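Long-range contact in periplasmic solute binding protein (Pectobacterium atrosepticum, PDB 4RY1), which probably binds a sugar in the periplasm and delivers it to an ABC-type transporter for import: residues T116-I121 against Y247-A252. Sequence-based numbering, arbitrary orientation. Where two conformers were deposited one is given.
Sequences TSRSMI and YLWDSA
The carboxylate of Asp250 grips the backbone and side chain of the neighbouring strand at once: Thr116 OG1 donates to Asp250 OD1 at 2.8 Å, and Ser117 N donates to Asp250 OD2 at 3.2 Å. Both donors meet the carboxylate from above its plane. They sit where strand 245-249 ends against the long strand 107-123, an antiparallel pair in the mixed sheet of this periplasmic binding protein fold. The reach comes from chi1 of Asp250 (54°), which tucks the carboxyl carbon in close to both backbone neighbours of CA and turns it back toward Thr116 and Ser117, while Asp250 N bonds to Ser117 O. Further along, Ser119 and Leu248 form a hydrogen-bonded pair, with Ser119 N to Leu248 O at 3.0 Å and a return bond from Leu248 N to Ser119 O. Water extends this network: one molecule joins Ser117 OG to Asp250 OD2, and another joins Ser119 OG to Leu248 O. Ser117 OG is also bonded to Ser284 OG, on the next strand.

On the face that carries Arg118, Tyr247 and Trp249, opposite Ser119 and Leu248, Arg118 lies between the two rings. A bend at chi2 (-77°) carries its chain across the strand pair, where NH1 donates to Tyr247 O at 2.9 Å in the carbonyl plane. Arg118 CB and CD lie over one face of the Tyr247 ring, CD in a CH-pi contact. That ring lies against helix 169-183, and its OH is hydrogen-bonded to a glycerol, probably from the crystallisation liquor. The guanidinium makes a cation-pi contact over the indole, Arg118 CZ lying 3.8 Å from the centroid of the Trp249 five-membered ring, while Arg118 CG covers the six-membered ring.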
loop_
_atom_site.group_PDB
_atom_site.type_symbol
_atom_site.label_atom_id
_atom_site.label_comp_id
_atom_site.label_asym_id
_atom_site.label_seq_id
_atom_site.Cartn_x
_atom_site.Cartn_y
_atom_site.Cartn_z
ATOM N N THR A 116 0.442 -7.623 -0.153
ATOM C CA THR A 116 1.604 -6.751 -0.001
ATOM C C THR A 116 1.763 -6.347 1.460
ATOM O O THR A 116 0.804 -6.396 2.243
ATOM C CB THR A 116 1.492 -5.513 -0.922
ATOM O OG1 THR A 116 2.737 -4.818 -0.961
ATOM C CG2 THR A 116 0.421 -4.542 -0.476
ATOM N N SER A 117 3.001 -6.037 1.831
ATOM C CA SER A 117 3.366 -5.654 3.187
ATOM C C SER A 117 4.195 -4.403 3.143
ATOM O O SER A 117 4.919 -4.165 2.164
ATOM C CB SER A 117 4.168 -6.758 3.871
ATOM O OG SER A 117 3.450 -7.978 3.893
ATOM N N ARG A 118 4.093 -3.612 4.211
ATOM C CA ARG A 118 5.009 -2.488 4.416
ATOM C C ARG A 118 6.386 -3.025 4.851
ATOM O O ARG A 118 6.479 -3.832 5.774
ATOM C CB ARG A 118 4.514 -1.550 5.520
ATOM C CG ARG A 118 3.300 -0.697 5.219
ATOM C CD ARG A 118 3.647 0.476 4.330
ATOM N NE ARG A 118 2.514 1.379 4.134
ATOM C CZ ARG A 118 2.551 2.509 3.449
ATOM N NH1 ARG A 118 3.665 2.941 2.888
ATOM N NH2 ARG A 118 1.435 3.208 3.292
ATOM N N SER A 119 7.451 -2.563 4.212
ATOM C CA SER A 119 8.801 -2.917 4.631
ATOM C C SER A 119 9.767 -1.804 4.240
ATOM O O SER A 119 9.444 -0.921 3.460
ATOM C CB SER A 119 9.196 -4.286 4.094
ATOM O OG SER A 119 9.135 -4.330 2.679
ATOM N N MET A 120 10.930 -1.801 4.878
ATOM C CA MET A 120 11.960 -0.834 4.548
ATOM C C MET A 120 12.740 -1.198 3.291
ATOM O O MET A 120 13.200 -2.334 3.123
ATOM C CB MET A 120 12.924 -0.693 5.714
ATOM C CG MET A 120 12.311 0.056 6.872
ATOM S SD MET A 120 11.910 1.791 6.541
ATOM C CE MET A 120 11.567 2.277 8.231
ATOM N N ILE A 121 12.932 -0.204 2.440
ATOM C CA ILE A 121 13.787 -0.284 1.269
ATOM C C ILE A 121 14.861 0.777 1.533
ATOM O O ILE A 121 14.544 1.931 1.782
ATOM C CB ILE A 121 13.011 0.008 -0.031
ATOM C CG1 ILE A 121 11.893 -1.015 -0.197
ATOM C CG2 ILE A 121 13.955 0.018 -1.224
ATOM C CD1 ILE A 121 12.409 -2.377 -0.565
ATOM N N TYR A 247 9.626 3.505 3.520
ATOM C CA TYR A 247 8.775 2.487 4.132
ATOM C C TYR A 247 7.592 2.274 3.201
ATOM O O TYR A 247 6.562 2.918 3.333
ATOM C CB TYR A 247 8.318 2.950 5.523
ATOM C CG TYR A 247 7.457 2.015 6.323
ATOM C CD1 TYR A 247 7.915 0.768 6.728
ATOM C CD2 TYR A 247 6.199 2.414 6.758
ATOM C CE1 TYR A 247 7.127 -0.058 7.522
ATOM C CE2 TYR A 247 5.416 1.592 7.554
ATOM C CZ TYR A 247 5.887 0.364 7.943
ATOM O OH TYR A 247 5.073 -0.435 8.735
ATOM N N LEU A 248 7.749 1.348 2.266
ATOM C CA LEU A 248 6.803 1.183 1.153
ATOM C C LEU A 248 6.014 -0.091 1.280
ATOM O O LEU A 248 6.515 -1.093 1.788
ATOM C CB LEU A 248 7.565 1.092 -0.171
ATOM C CG LEU A 248 8.396 2.302 -0.544
ATOM C CD1 LEU A 248 9.207 2.007 -1.803
ATOM C CD2 LEU A 248 7.535 3.545 -0.707
ATOM N N TRP A 249 4.807 -0.099 0.714
ATOM C CA TRP A 249 4.192 -1.378 0.355
ATOM C C TRP A 249 5.128 -2.050 -0.660
ATOM O O TRP A 249 5.607 -1.384 -1.587
ATOM C CB TRP A 249 2.821 -1.186 -0.279
ATOM C CG TRP A 249 1.779 -0.639 0.619
ATOM C CD1 TRP A 249 1.143 0.566 0.502
ATOM C CD2 TRP A 249 1.212 -1.286 1.771
ATOM N NE1 TRP A 249 0.220 0.693 1.509
ATOM C CE2 TRP A 249 0.248 -0.421 2.297
ATOM C CE3 TRP A 249 1.418 -2.529 2.401
ATOM C CZ2 TRP A 249 -0.498 -0.739 3.440
ATOM C CZ3 TRP A 249 0.677 -2.846 3.529
ATOM C CH2 TRP A 249 -0.274 -1.956 4.032
ATOM N N ASP A 250 5.351 -3.360 -0.562
ATOM C CA ASP A 250 6.247 -3.982 -1.556
ATOM C C ASP A 250 5.707 -3.844 -2.992
ATOM O O ASP A 250 6.476 -3.846 -3.949
ATOM C CB ASP A 250 6.713 -5.410 -1.194
ATOM C CG ASP A 250 5.582 -6.367 -0.903
ATOM O OD1 ASP A 250 4.725 -6.552 -1.797
ATOM O OD2 ASP A 250 5.566 -6.970 0.203
ATOM N N SER A 251 4.388 -3.651 -3.120
ATOM C CA SER A 251 3.740 -3.412 -4.424
ATOM C C SER A 251 4.105 -2.051 -5.045
ATOM O O SER A 251 3.796 -1.795 -6.210
ATOM C CB SER A 251 2.221 -3.520 -4.256
ATOM O OG SER A 251 1.754 -2.546 -3.354
ATOM N N ALA A 252 4.762 -1.190 -4.273
ATOM C CA ALA A 252 5.224 0.119 -4.759
ATOM C C ALA A 252 6.706 0.148 -5.124
ATOM O O ALA A 252 7.217 1.147 -5.612
ATOM C CB ALA A 252 4.974 1.177 -3.695
HETATM O O HOH W 1 3.974 -9.016 1.438
HETATM O O HOH W 2 7.511 -6.481 2.091
HETATM O O HOH W 3 8.553 -2.606 0.421
#